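Long-range contacts in VMB-1 (Vibrio alginolyticus, PDB 6JV4), which probably hydrolyses beta-lactam antibiotics with the help of two zinc ions, as a subclass B1 metallo-beta-lactamase: residues P140-T145 and D178-E183; V79-H84 and D147-W152; C163-L168 and S212-T217. One frame throughout, in Å; residues are numbered along the deposited sequence.

Overall arrangement
The three contacts lie beside the dinuclear zinc site of the metallo-beta-lactamase fold, with centres about 12 Å (contacts 1 and 2), 13 Å (1 and 3) and 15 Å (2 and 3) apart. Contact 2 lies deepest, linking the end of strand 74-79 in the larger sheet to strand 150-153 in the smaller one. Along the chain, contact 1 alternates with both others, whereas contact 2 closes before contact 3 opens. Contacts 1 and 2 supply the three histidines of one zinc ion; segment 163-168 of contact 3 begins with Cys163, a ligand of the second, and its later residues pack on helix 212-226. Four of the six zinc ligands thus sit in loops packed against distant sequence.

Contact 1: P140-T145 and D178-E183; sequences PGAGHT and DANISE. With ZN (zinc ion), chain E.
Gly143 and Asn180 join two active-site loops of the metallo-beta-lactamase fold, one carrying the zinc ligand His144 and the other leading into helix 184-194. Their backbones share the one direct hydrogen bond between the segments: Asn180 N donates to Gly143 O over 2.8 Å, nearly straight at 163° and in the carbonyl plane. Within 178-183 the Asn180 amide is held in an Asx motif: with CG anti to the backbone N (chi1 -168°), OD1 accepts from Glu183 N, which stands well above its carbonyl plane. Weaker CA-H...O contacts continue the pairing across the segments. Ala179 CA lies 3.1 Å from His144 O, and Thr145 CA approaches Asp178 O at 3.5 Å along a straighter line.

Water bridges both ends. One molecule donates to His144 O and accepts from Asp178 N; another donates to Pro140 O and to Glu183 OE2, the latter at 2.6 Å.

Apolar packing is modest. Ala142 CB rests on Asn180 CB at 3.7 Å, while Thr145 CG2 lies 4.0 Å from Asp178 CB.

At the metal end, the CB of His144 is directed away from 178-183, and the imidazole joins His82 and His84 around the zinc ion. Asp178 OD2 is hydrogen-bonded to His84 NE2, a second-shell bond that should help, with the zinc bond at ND1, to fix the rotation of that ring. His144 NE2 meets the zinc at 2.0 Å.

Contact 2: V79-H84 and D147-W152; sequences VVTHFH and DNIVVW. With ZN (zinc ion), chain E.
Thr81 O is approached by successive residues of the other segment: Ile149 N donates to it over 3.0 Å, at 165° and in the carbonyl plane, and Asn148 CA adds a CA-H...O contact of 3.3 Å. The Ile149 side chain runs along the backbone of 80-81. Its CG1, between its own backbone N and carbonyl carbon (chi1 53°), lies near Thr81 CA and O, and CD1 reaches Val80 O at 3.6 Å and Val79 CG2 at 4.0 Å. The Thr81 and Val151 side chains cross at about a right angle, their CG2 atoms 3.9 Å apart, while Thr81 OG1 turns to Asp53.

Closer to the metal, Asp147 OD1 lies in the plane of the Phe83 ring, at its edge, 3.4 Å from CD1, and OD2 comes within 3.3 Å of His82 CA. Thr145 OG1 bonds OD1 and Thr107 OG1 bonds OD2; the carboxylate, so held, lies against His82 and Phe83 of the HXHXD motif, whose His82 NE2 and His84 ND1 bind the zinc ion.

Helix 105-113 covers Phe83 and Asp147. Strand 74-79 belongs to the seven-stranded sheet and strand 150-153 to the five-stranded one, and the contact bridges them.

Contact 3: C163-L168 and S212-T217; sequences CFVKSL and SLLKHT. With ZN (zinc ion), chain F.
Ser212, at the start of the helical segment, brings OG to 3.8 Å from Leu168 CD1; the hydroxyl has its polar partner in Asp210.

Leu213 packs between Val165 and Leu168. Its CB sits 3.8 Å from Val165 CG1, the two side chains crossing at about a right angle, while its CG lies over the backbone at 3.7 Å from Lys166 O. CD1 extends to Leu168 CB. Leu214 begins by pointing away from the loop, but its CD2 returns to pack on Val165 CG2 at 3.8 Å, next to Val201 of strand 200-203.

His216 swings its ring across the chain at 167-168, with CG anti to the backbone N (chi1 -179°). Ser167 O lies at the ring edge, 3.3 Å from CD2. Leu168 O instead stands over one face, offset toward the rim, where the angle is poor for a hydrogen bond, NE2 being bonded instead to Asn170 O. The Leu168 side chain lies obliquely across that of His216, CD1 against CB.

Thr217 makes the single hydrogen bond between the segments. Its OG1 accepts from Lys166 N over 2.8 Å, at 152°, and donates to Leu213 O at 3.0 Å, so the hydroxyl is used as both acceptor and donor, which fixes its rotation. Thr217 N reaches Leu213 O from the opposite face of that carbonyl. CG2 meets Phe164 O at 3.5 Å, close to Trp184, on whose ring Phe164 stacks.

The loop secured in this way starts with Cys163, which binds the second zinc ion together with Asp86 and His205. Lys166 NZ is hydrogen-bonded to Leu173 O, and its side chain lies near a citrate probably from the crystallisation liquor. Cys163 and Lys166 form the Cys-X-X-Lys arrangement found in many subclass B1 enzymes, such as IMP and NDM.

Contact 1: P140-T145 and D178-E183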
ATOM      1  N   PRO A 140       3.259  -5.092  11.006  1.00  8.03           N
ATOM      2  CA  PRO A 140       2.833  -4.747  12.374  1.00  8.90           C
ATOM      3  C   PRO A 140       1.975  -5.819  13.061  1.00  9.37           C
ATOM      4  O   PRO A 140       1.655  -5.707  14.225  1.00  9.91           O
ATOM      5  CB  PRO A 140       2.030  -3.469  12.077  1.00  8.52           C
ATOM      6  CG  PRO A 140       1.323  -3.790  10.804  1.00  8.48           C
ATOM      7  CD  PRO A 140       2.400  -4.461   9.991  1.00  8.52           C
ATOM      8  N   GLY A 141       1.554  -6.827  12.294  1.00  8.77           N
ATOM      9  CA  GLY A 141       0.534  -7.778  12.711  1.00  8.72           C
ATOM     10  C   GLY A 141      -0.747  -7.614  11.913  1.00  8.26           C
ATOM     11  O   GLY A 141      -0.857  -6.697  11.078  1.00  7.57           O
ATOM     12  N   ALA A 142      -1.731  -8.463  12.193  1.00  7.79           N
ATOM     13  CA  ALA A 142      -3.000  -8.442  11.424  1.00  8.23           C
ATOM     14  C   ALA A 142      -3.803  -7.167  11.669  1.00  8.25           C
ATOM     15  O   ALA A 142      -3.759  -6.581  12.800  1.00  8.10           O
ATOM     16  CB  ALA A 142      -3.755  -9.686  11.794  1.00  9.04           C
ATOM     17  N   GLY A 143      -4.578  -6.764  10.672  1.00  8.05           N
ATOM     18  CA  GLY A 143      -5.570  -5.687  10.827  1.00  8.22           C
ATOM     19  C   GLY A 143      -6.612  -5.803   9.749  1.00  8.12           C
ATOM     20  O   GLY A 143      -7.515  -6.651   9.846  1.00  7.74           O
ATOM     21  N   HIS A 144      -6.474  -5.000   8.726  1.00  8.18           N
ATOM     22  CA  HIS A 144      -7.341  -5.080   7.528  1.00  7.78           C
ATOM     23  C   HIS A 144      -7.300  -6.499   6.947  1.00  7.60           C
ATOM     24  O   HIS A 144      -8.367  -7.027   6.517  1.00  6.96           O
ATOM     25  CB  HIS A 144      -6.903  -4.031   6.539  1.00  8.95           C
ATOM     26  CG  HIS A 144      -7.550  -4.197   5.210  1.00  9.07           C
ATOM     27  ND1 HIS A 144      -8.891  -3.934   5.022  1.00  9.43           N
ATOM     28  CD2 HIS A 144      -7.079  -4.652   4.031  1.00  9.51           C
ATOM     29  CE1 HIS A 144      -9.167  -4.150   3.743  1.00  9.59           C
ATOM     30  NE2 HIS A 144      -8.104  -4.569   3.115  1.00  9.29           N
ATOM     31  N   THR A 145      -6.112  -7.083   6.897  1.00  7.69           N
ATOM     32  CA  THR A 145      -5.903  -8.476   6.517  1.00  7.34           C
ATOM     33  C   THR A 145      -4.829  -9.050   7.449  1.00  7.46           C
ATOM     34  O   THR A 145      -4.153  -8.311   8.164  1.00  7.90           O
ATOM     35  CB  THR A 145      -5.518  -8.656   5.046  1.00  7.42           C
ATOM     36  OG1 THR A 145      -4.335  -7.873   4.871  1.00  7.20           O
ATOM     37  CG2 THR A 145      -6.584  -8.236   4.064  1.00  8.21           C
ATOM     38  N   ASP A 178     -11.844 -10.222   5.533  1.00  9.31           N
ATOM     39  CA  ASP A 178     -10.539 -10.860   5.748  1.00  9.28           C
ATOM     40  C   ASP A 178      -9.804 -10.185   6.906  1.00  9.04           C
ATOM     41  O   ASP A 178      -8.620 -10.530   7.144  1.00  8.75           O
ATOM     42  CB  ASP A 178      -9.687 -10.786   4.473  1.00  9.27           C
ATOM     43  CG  ASP A 178     -10.287 -11.607   3.335  1.00 11.34           C
ATOM     44  OD1 ASP A 178     -10.711 -12.740   3.649  1.00 11.51           O
ATOM     45  OD2 ASP A 178     -10.272 -11.130   2.197  1.00 10.97           O
ATOM     46  N   ALA A 179     -10.501  -9.353   7.678  1.00  8.12           N
ATOM     47  CA  ALA A 179      -9.864  -8.561   8.763  1.00  8.85           C
ATOM     48  C   ALA A 179      -9.772  -9.334  10.091  1.00  9.41           C
ATOM     49  O   ALA A 179     -10.496 -10.353  10.314  1.00 10.93           O
ATOM     50  CB  ALA A 179     -10.638  -7.285   8.937  1.00  8.68           C
ATOM     51  N   ASN A 180      -8.864  -8.897  10.950  1.00  9.59           N
ATOM     52  CA  ASN A 180      -8.694  -9.343  12.340  1.00 10.42           C
ATOM     53  C   ASN A 180      -8.987  -8.115  13.196  1.00 10.13           C
ATOM     54  O   ASN A 180      -8.021  -7.360  13.516  1.00  9.81           O
ATOM     55  CB  ASN A 180      -7.327  -9.927  12.598  1.00 10.65           C
ATOM     56  CG  ASN A 180      -7.274 -10.623  13.924  1.00 11.70           C
ATOM     57  OD1 ASN A 180      -7.933 -10.191  14.876  1.00 11.53           O
ATOM     58  ND2 ASN A 180      -6.433 -11.646  13.991  1.00 12.62           N
ATOM     59  N   ILE A 181     -10.267  -7.884  13.467  1.00 11.11           N
ATOM     60  CA  ILE A 181     -10.673  -6.643  14.178  1.00 12.21           C
ATOM     61  C   ILE A 181     -10.053  -6.618  15.583  1.00 13.07           C
ATOM     62  O   ILE A 181      -9.671  -5.492  16.028  1.00 11.30           O
ATOM     63  CB  ILE A 181     -12.196  -6.446  14.152  1.00 15.19           C
ATOM     64  CG1 ILE A 181     -12.632  -6.126  12.722  1.00 15.37           C
ATOM     65  CG2 ILE A 181     -12.616  -5.345  15.105  1.00 14.93           C
ATOM     66  CD1 ILE A 181     -14.134  -6.216  12.481  1.00 19.15           C
ATOM     67  N   SER A 182      -9.993  -7.778  16.281  1.00 14.06           N
ATOM     68  CA  SER A 182      -9.422  -7.879  17.647  1.00 15.05           C
ATOM     69  C   SER A 182      -7.961  -7.480  17.659  1.00 12.47           C
ATOM     70  O   SER A 182      -7.561  -6.845  18.615  1.00 13.15           O
ATOM     71  CB  SER A 182      -9.572  -9.283  18.222  1.00 19.08           C
ATOM     72  OG  SER A 182     -10.955  -9.441  18.471  1.00 29.68           O
ATOM     73  N   GLU A 183      -7.194  -7.855  16.642  1.00 11.55           N
ATOM     74  CA  GLU A 183      -5.730  -7.626  16.627  1.00 11.61           C
ATOM     75  C   GLU A 183      -5.448  -6.207  16.137  1.00  9.30           C
ATOM     76  O   GLU A 183      -4.394  -5.648  16.530  1.00  9.05           O
ATOM     77  CB  GLU A 183      -4.999  -8.664  15.773  1.00 13.93           C
ATOM     78  CG  GLU A 183      -3.503  -8.691  15.997  1.00 19.65           C
ATOM     79  CD  GLU A 183      -3.033  -9.099  17.401  1.00 23.30           C
ATOM     80  OE1 GLU A 183      -3.873  -9.609  18.200  1.00 23.06           O
ATOM     81  OE2 GLU A 183      -1.890  -8.747  17.747  1.00 32.23           O
TER
HETATM   82 ZN    ZN E 301      -7.906  -5.011   1.143  1.00 10.96          ZN
HETATM   83  O   HOH W   1      -0.142  -7.369  16.324  1.00 23.56           O
HETATM   84  O   HOH W   2     -10.634  -7.435   5.002  1.00  9.32           O

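Contact 2: V79-H84 and D147-W152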
ATOM      1  N   VAL A  79       6.609  -3.462  -4.531  1.00  9.79           N
ATOM      2  CA  VAL A  79       6.202  -4.200  -3.322  1.00  9.54           C
ATOM      3  C   VAL A  79       4.686  -4.072  -3.202  1.00  8.64           C
ATOM      4  O   VAL A  79       4.124  -2.991  -3.518  1.00  9.92           O
ATOM      5  CB  VAL A  79       6.901  -3.707  -2.042  1.00  9.65           C
ATOM      6  CG1 VAL A  79       6.592  -2.248  -1.726  1.00 10.24           C
ATOM      7  CG2 VAL A  79       6.578  -4.594  -0.849  1.00 10.79           C
ATOM      8  N   VAL A  80       4.020  -5.156  -2.851  1.00  8.95           N
ATOM      9  CA  VAL A  80       2.542  -5.149  -2.676  1.00  9.07           C
ATOM     10  C   VAL A  80       2.248  -5.280  -1.190  1.00  8.47           C
ATOM     11  O   VAL A  80       2.944  -6.063  -0.503  1.00  9.45           O
ATOM     12  CB  VAL A  80       1.841  -6.238  -3.515  1.00 10.52           C
ATOM     13  CG1 VAL A  80       2.197  -6.089  -4.985  1.00 11.15           C
ATOM     14  CG2 VAL A  80       2.115  -7.628  -3.033  1.00 12.88           C
ATOM     15  N   THR A  81       1.322  -4.483  -0.686  1.00  8.25           N
ATOM     16  CA  THR A  81       1.174  -4.314   0.775  1.00  8.16           C
ATOM     17  C   THR A  81       0.110  -5.238   1.336  1.00  7.99           C
ATOM     18  O   THR A  81       0.048  -5.311   2.589  1.00  7.84           O
ATOM     19  CB  THR A  81       1.031  -2.845   1.156  1.00  8.26           C
ATOM     20  OG1 THR A  81      -0.128  -2.278   0.554  1.00  8.56           O
ATOM     21  CG2 THR A  81       2.301  -2.098   0.794  1.00  8.90           C
ATOM     22  N   HIS A  82      -0.733  -5.845   0.501  1.00  7.46           N
ATOM     23  CA  HIS A  82      -1.571  -6.975   0.956  1.00  8.23           C
ATOM     24  C   HIS A  82      -2.122  -7.727  -0.242  1.00  7.81           C
ATOM     25  O   HIS A  82      -1.829  -7.322  -1.353  1.00  8.91           O
ATOM     26  CB  HIS A  82      -2.653  -6.593   1.948  1.00  7.95           C
ATOM     27  CG  HIS A  82      -3.817  -5.839   1.440  1.00  8.08           C
ATOM     28  ND1 HIS A  82      -3.719  -4.532   1.065  1.00  9.44           N
ATOM     29  CD2 HIS A  82      -5.128  -6.178   1.338  1.00  8.41           C
ATOM     30  CE1 HIS A  82      -4.930  -4.076   0.750  1.00  8.92           C
ATOM     31  NE2 HIS A  82      -5.802  -5.093   0.857  1.00  8.76           N
ATOM     32  N   PHE A  83      -2.750  -8.872   0.010  1.00  8.80           N
ATOM     33  CA  PHE A  83      -3.059  -9.825  -1.086  1.00  8.97           C
ATOM     34  C   PHE A  83      -4.268  -9.379  -1.911  1.00 10.42           C
ATOM     35  O   PHE A  83      -4.467  -9.985  -2.989  1.00 10.96           O
ATOM     36  CB  PHE A  83      -3.258 -11.241  -0.542  1.00  8.77           C
ATOM     37  CG  PHE A  83      -4.585 -11.514   0.098  1.00  8.27           C
ATOM     38  CD1 PHE A  83      -4.841 -11.091   1.385  1.00  8.40           C
ATOM     39  CD2 PHE A  83      -5.581 -12.219  -0.586  1.00  8.77           C
ATOM     40  CE1 PHE A  83      -6.050 -11.377   2.008  1.00  9.29           C
ATOM     41  CE2 PHE A  83      -6.786 -12.484   0.042  1.00  8.81           C
ATOM     42  CZ  PHE A  83      -6.998 -12.117   1.339  1.00  8.47           C
ATOM     43  N   HIS A  84      -5.075  -8.416  -1.453  1.00 10.11           N
ATOM     44  CA  HIS A  84      -6.274  -7.967  -2.210  1.00 10.77           C
ATOM     45  C   HIS A  84      -5.846  -7.323  -3.547  1.00 11.63           C
ATOM     46  O   HIS A  84      -4.735  -6.777  -3.679  1.00 10.36           O
ATOM     47  CB  HIS A  84      -7.158  -7.035  -1.383  1.00 10.06           C
ATOM     48  CG  HIS A  84      -7.870  -7.664  -0.246  1.00  9.63           C
ATOM     49  ND1 HIS A  84      -8.366  -6.919   0.796  1.00  9.34           N
ATOM     50  CD2 HIS A  84      -8.175  -8.944   0.037  1.00  9.80           C
ATOM     51  CE1 HIS A  84      -8.978  -7.707   1.658  1.00  9.70           C
ATOM     52  NE2 HIS A  84      -8.881  -8.970   1.209  1.00  8.81           N
ATOM     53  N   ASP A 147      -2.081 -10.274   6.441  1.00  7.83           N
ATOM     54  CA  ASP A 147      -0.758 -10.066   5.808  1.00  7.52           C
ATOM     55  C   ASP A 147      -0.349  -8.598   5.675  1.00  7.32           C
ATOM     56  O   ASP A 147       0.789  -8.355   5.246  1.00  8.81           O
ATOM     57  CB  ASP A 147      -0.706 -10.732   4.434  1.00  7.94           C
ATOM     58  CG  ASP A 147      -1.709 -10.134   3.465  1.00  8.33           C
ATOM     59  OD1 ASP A 147      -2.829  -9.866   3.902  1.00  8.21           O
ATOM     60  OD2 ASP A 147      -1.339  -9.958   2.307  1.00  8.97           O
ATOM     61  N   ASN A 148      -1.195  -7.642   6.009  1.00  6.69           N
ATOM     62  CA  ASN A 148      -0.970  -6.229   5.633  1.00  6.42           C
ATOM     63  C   ASN A 148       0.394  -5.735   6.164  1.00  6.11           C
ATOM     64  O   ASN A 148       0.718  -5.993   7.360  1.00  7.20           O
ATOM     65  CB  ASN A 148      -2.141  -5.320   6.039  1.00  6.25           C
ATOM     66  CG  ASN A 148      -2.603  -5.400   7.478  1.00  6.41           C
ATOM     67  OD1 ASN A 148      -1.818  -5.788   8.412  1.00  8.05           O
ATOM     68  ND2 ASN A 148      -3.851  -5.086   7.673  1.00  4.59           N
ATOM     69  N   ILE A 149       1.166  -5.055   5.321  1.00  5.87           N
ATOM     70  CA  ILE A 149       2.419  -4.365   5.728  1.00  5.91           C
ATOM     71  C   ILE A 149       2.290  -2.875   5.500  1.00  6.26           C
ATOM     72  O   ILE A 149       1.464  -2.411   4.699  1.00  7.26           O
ATOM     73  CB  ILE A 149       3.619  -4.939   4.929  1.00  6.43           C
ATOM     74  CG1 ILE A 149       3.389  -4.923   3.434  1.00  6.67           C
ATOM     75  CG2 ILE A 149       3.943  -6.346   5.419  1.00  6.15           C
ATOM     76  CD1 ILE A 149       4.642  -5.162   2.599  1.00  7.40           C
ATOM     77  N   VAL A 150       3.159  -2.114   6.170  1.00  6.63           N
ATOM     78  CA  VAL A 150       3.299  -0.678   5.891  1.00  6.31           C
ATOM     79  C   VAL A 150       4.711  -0.452   5.345  1.00  6.84           C
ATOM     80  O   VAL A 150       5.601  -1.306   5.534  1.00  7.25           O
ATOM     81  CB  VAL A 150       3.007   0.164   7.143  1.00  6.02           C
ATOM     82  CG1 VAL A 150       1.586  -0.078   7.650  1.00  6.28           C
ATOM     83  CG2 VAL A 150       4.055  -0.043   8.231  1.00  6.30           C
ATOM     84  N   VAL A 151       4.880   0.696   4.723  1.00  7.36           N
ATOM     85  CA  VAL A 151       6.186   1.027   4.117  1.00  7.65           C
ATOM     86  C   VAL A 151       6.549   2.426   4.568  1.00  7.59           C
ATOM     87  O   VAL A 151       5.747   3.340   4.374  1.00  8.14           O
ATOM     88  CB  VAL A 151       6.175   0.894   2.597  1.00  7.72           C
ATOM     89  CG1 VAL A 151       7.590   1.108   2.055  1.00  8.79           C
ATOM     90  CG2 VAL A 151       5.603  -0.454   2.170  1.00  7.94           C
ATOM     91  N   TRP A 152       7.726   2.557   5.164  1.00  8.38           N
ATOM     92  CA  TRP A 152       8.263   3.826   5.687  1.00  8.28           C
ATOM     93  C   TRP A 152       9.315   4.407   4.773  1.00  8.58           C
ATOM     94  O   TRP A 152      10.166   3.660   4.349  1.00  9.46           O
ATOM     95  CB  TRP A 152       8.875   3.553   7.058  1.00  8.54           C
ATOM     96  CG  TRP A 152       9.554   4.706   7.740  1.00  9.28           C
ATOM     97  CD1 TRP A 152      10.844   4.679   8.183  1.00 10.00           C
ATOM     98  CD2 TRP A 152       9.001   5.957   8.198  1.00  9.96           C
ATOM     99  NE1 TRP A 152      11.144   5.835   8.862  1.00  9.76           N
ATOM    100  CE2 TRP A 152      10.037   6.647   8.869  1.00  9.72           C
ATOM    101  CE3 TRP A 152       7.745   6.579   8.121  1.00  9.88           C
ATOM    102  CZ2 TRP A 152       9.823   7.868   9.513  1.00 10.26           C
ATOM    103  CZ3 TRP A 152       7.551   7.809   8.701  1.00 10.70           C
ATOM    104  CH2 TRP A 152       8.579   8.456   9.407  1.00 10.82           C
TER
HETATM  105 ZN    ZN E 301      -7.906  -5.011   1.143  1.00 10.96          ZN

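Contact 3: C163-L168 and S212-T217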
ATOM      1  N   CYS A 163      -4.104  -0.406   3.155  1.00  8.08           N
ATOM      2  CA  CYS A 163      -5.479  -0.601   3.656  1.00  9.94           C
ATOM      3  C   CYS A 163      -5.550  -0.874   5.154  1.00  8.85           C
ATOM      4  O   CYS A 163      -6.650  -0.862   5.696  1.00  9.90           O
ATOM      5  CB  CYS A 163      -6.200  -1.637   2.830  1.00 11.56           C
ATOM      6  SG  CYS A 163      -6.414  -0.983   1.148  1.00 12.76           S
ATOM      7  N   PHE A 164      -4.405  -1.070   5.820  1.00  8.53           N
ATOM      8  CA  PHE A 164      -4.295  -1.111   7.283  1.00  8.01           C
ATOM      9  C   PHE A 164      -4.648   0.237   7.903  1.00  7.47           C
ATOM     10  O   PHE A 164      -4.973   0.243   9.150  1.00  6.49           O
ATOM     11  CB  PHE A 164      -2.850  -1.463   7.600  1.00  7.47           C
ATOM     12  CG  PHE A 164      -2.485  -1.616   9.051  1.00  7.34           C
ATOM     13  CD1 PHE A 164      -2.920  -2.719   9.767  1.00  7.40           C
ATOM     14  CD2 PHE A 164      -1.662  -0.684   9.666  1.00  6.77           C
ATOM     15  CE1 PHE A 164      -2.559  -2.891  11.089  1.00  7.16           C
ATOM     16  CE2 PHE A 164      -1.367  -0.824  11.013  1.00  7.50           C
ATOM     17  CZ  PHE A 164      -1.776  -1.943  11.711  1.00  7.26           C
ATOM     18  N   VAL A 165      -4.535   1.328   7.152  1.00  7.06           N
ATOM     19  CA  VAL A 165      -4.853   2.690   7.689  1.00  7.55           C
ATOM     20  C   VAL A 165      -6.068   3.246   6.938  1.00  7.28           C
ATOM     21  O   VAL A 165      -6.070   3.290   5.697  1.00  8.23           O
ATOM     22  CB  VAL A 165      -3.653   3.643   7.615  1.00  7.33           C
ATOM     23  CG1 VAL A 165      -3.992   5.030   8.135  1.00  7.32           C
ATOM     24  CG2 VAL A 165      -2.453   3.024   8.330  1.00  7.39           C
ATOM     25  N   LYS A 166      -7.075   3.675   7.706  1.00  7.59           N
ATOM     26  CA  LYS A 166      -8.269   4.331   7.127  1.00  8.43           C
ATOM     27  C   LYS A 166      -8.020   5.840   7.069  1.00  8.76           C
ATOM     28  O   LYS A 166      -7.187   6.375   7.803  1.00  8.78           O
ATOM     29  CB  LYS A 166      -9.501   4.035   7.994  1.00  9.25           C
ATOM     30  CG  LYS A 166      -9.768   2.564   8.266  1.00 11.15           C
ATOM     31  CD  LYS A 166      -9.887   1.721   7.000  1.00 13.65           C
ATOM     32  CE  LYS A 166     -11.103   2.008   6.153  1.00 16.52           C
ATOM     33  NZ  LYS A 166     -11.214   1.027   5.036  1.00 19.47           N
ATOM     34  N   SER A 167      -8.791   6.519   6.249  1.00  9.39           N
ATOM     35  CA  SER A 167      -8.712   7.982   6.184  1.00  9.76           C
ATOM     36  C   SER A 167      -9.378   8.561   7.428  1.00  9.30           C
ATOM     37  O   SER A 167     -10.191   7.914   8.075  1.00  8.91           O
ATOM     38  CB  SER A 167      -9.345   8.524   4.925  1.00 12.07           C
ATOM     39  OG  SER A 167     -10.758   8.417   5.017  1.00 13.67           O
ATOM     40  N   LEU A 168      -9.079   9.811   7.702  1.00  9.76           N
ATOM     41  CA  LEU A 168      -9.622  10.488   8.887  1.00 10.32           C
ATOM     42  C   LEU A 168     -11.146  10.563   8.846  1.00 10.93           C
ATOM     43  O   LEU A 168     -11.778  10.462   9.937  1.00 11.64           O
ATOM     44  CB  LEU A 168      -8.960  11.856   9.007  1.00 10.93           C
ATOM     45  CG  LEU A 168      -9.220  12.541  10.332  1.00 12.44           C
ATOM     46  CD1 LEU A 168      -8.671  11.692  11.491  1.00 12.81           C
ATOM     47  CD2 LEU A 168      -8.538  13.903  10.300  1.00 13.33           C
ATOM     48  N   SER A 212      -2.540  11.451  12.895  1.00  8.50           N
ATOM     49  CA  SER A 212      -3.876  11.231  13.489  1.00  8.87           C
ATOM     50  C   SER A 212      -4.607  10.112  12.748  1.00  8.42           C
ATOM     51  O   SER A 212      -5.465   9.471  13.362  1.00  8.66           O
ATOM     52  CB  SER A 212      -4.691  12.482  13.579  1.00 10.23           C
ATOM     53  OG  SER A 212      -5.148  12.908  12.335  1.00 10.68           O
ATOM     54  N   LEU A 213      -4.268   9.816  11.482  1.00  7.31           N
ATOM     55  CA  LEU A 213      -4.976   8.722  10.783  1.00  7.27           C
ATOM     56  C   LEU A 213      -4.731   7.415  11.528  1.00  7.27           C
ATOM     57  O   LEU A 213      -5.607   6.557  11.523  1.00  7.36           O
ATOM     58  CB  LEU A 213      -4.541   8.585   9.320  1.00  7.10           C
ATOM     59  CG  LEU A 213      -5.236   9.516   8.317  1.00  7.40           C
ATOM     60  CD1 LEU A 213      -5.080  10.985   8.661  1.00  8.33           C
ATOM     61  CD2 LEU A 213      -4.727   9.233   6.913  1.00  8.45           C
ATOM     62  N   LEU A 214      -3.560   7.223  12.097  1.00  7.31           N
ATOM     63  CA  LEU A 214      -3.256   5.982  12.823  1.00  7.62           C
ATOM     64  C   LEU A 214      -4.167   5.868  14.049  1.00  7.94           C
ATOM     65  O   LEU A 214      -4.673   4.799  14.344  1.00  8.01           O
ATOM     66  CB  LEU A 214      -1.794   5.981  13.252  1.00  7.80           C
ATOM     67  CG  LEU A 214      -0.734   6.132  12.170  1.00  7.90           C
ATOM     68  CD1 LEU A 214       0.622   6.066  12.827  1.00  7.88           C
ATOM     69  CD2 LEU A 214      -0.895   5.122  11.050  1.00  8.41           C
ATOM     70  N   LYS A 215      -4.262   6.968  14.803  1.00  7.97           N
ATOM     71  CA  LYS A 215      -5.074   7.013  16.050  1.00  8.79           C
ATOM     72  C   LYS A 215      -6.551   6.829  15.695  1.00  8.43           C
ATOM     73  O   LYS A 215      -7.261   6.136  16.450  1.00  8.03           O
ATOM     74  CB  LYS A 215      -4.846   8.338  16.786  1.00 10.24           C
ATOM     75  CG  LYS A 215      -3.512   8.459  17.511  1.00 12.84           C
ATOM     76  CD  LYS A 215      -2.316   8.352  16.589  1.00 12.51           C
ATOM     77  CE  LYS A 215      -0.994   8.469  17.317  1.00 13.00           C
ATOM     78  NZ  LYS A 215      -0.737   9.857  17.769  1.00 14.13           N
ATOM     79  N   HIS A 216      -6.983   7.432  14.585  1.00  8.17           N
ATOM     80  CA  HIS A 216      -8.391   7.325  14.140  1.00  7.76           C
ATOM     81  C   HIS A 216      -8.700   5.861  13.835  1.00  8.40           C
ATOM     82  O   HIS A 216      -9.741   5.365  14.243  1.00  7.75           O
ATOM     83  CB  HIS A 216      -8.634   8.253  12.944  1.00  8.39           C
ATOM     84  CG  HIS A 216     -10.044   8.192  12.470  1.00  8.93           C
ATOM     85  ND1 HIS A 216     -11.141   8.488  13.313  1.00  9.93           N
ATOM     86  CD2 HIS A 216     -10.563   7.703  11.327  1.00  9.43           C
ATOM     87  CE1 HIS A 216     -12.267   8.309  12.615  1.00 10.23           C
ATOM     88  NE2 HIS A 216     -11.922   7.804  11.409  1.00 10.64           N
ATOM     89  N   THR A 217      -7.857   5.227  13.033  1.00  8.47           N
ATOM     90  CA  THR A 217      -8.041   3.819  12.635  1.00  8.43           C
ATOM     91  C   THR A 217      -8.060   2.914  13.874  1.00  8.47           C
ATOM     92  O   THR A 217      -8.934   2.012  13.971  1.00  8.27           O
ATOM     93  CB  THR A 217      -6.957   3.366  11.654  1.00  8.79           C
ATOM     94  OG1 THR A 217      -7.130   4.196  10.507  1.00  8.86           O
ATOM     95  CG2 THR A 217      -7.112   1.906  11.300  1.00  9.52           C
TER
HETATM   96 ZN    ZN F 302      -8.423  -1.543   0.071  1.00 21.21          ZN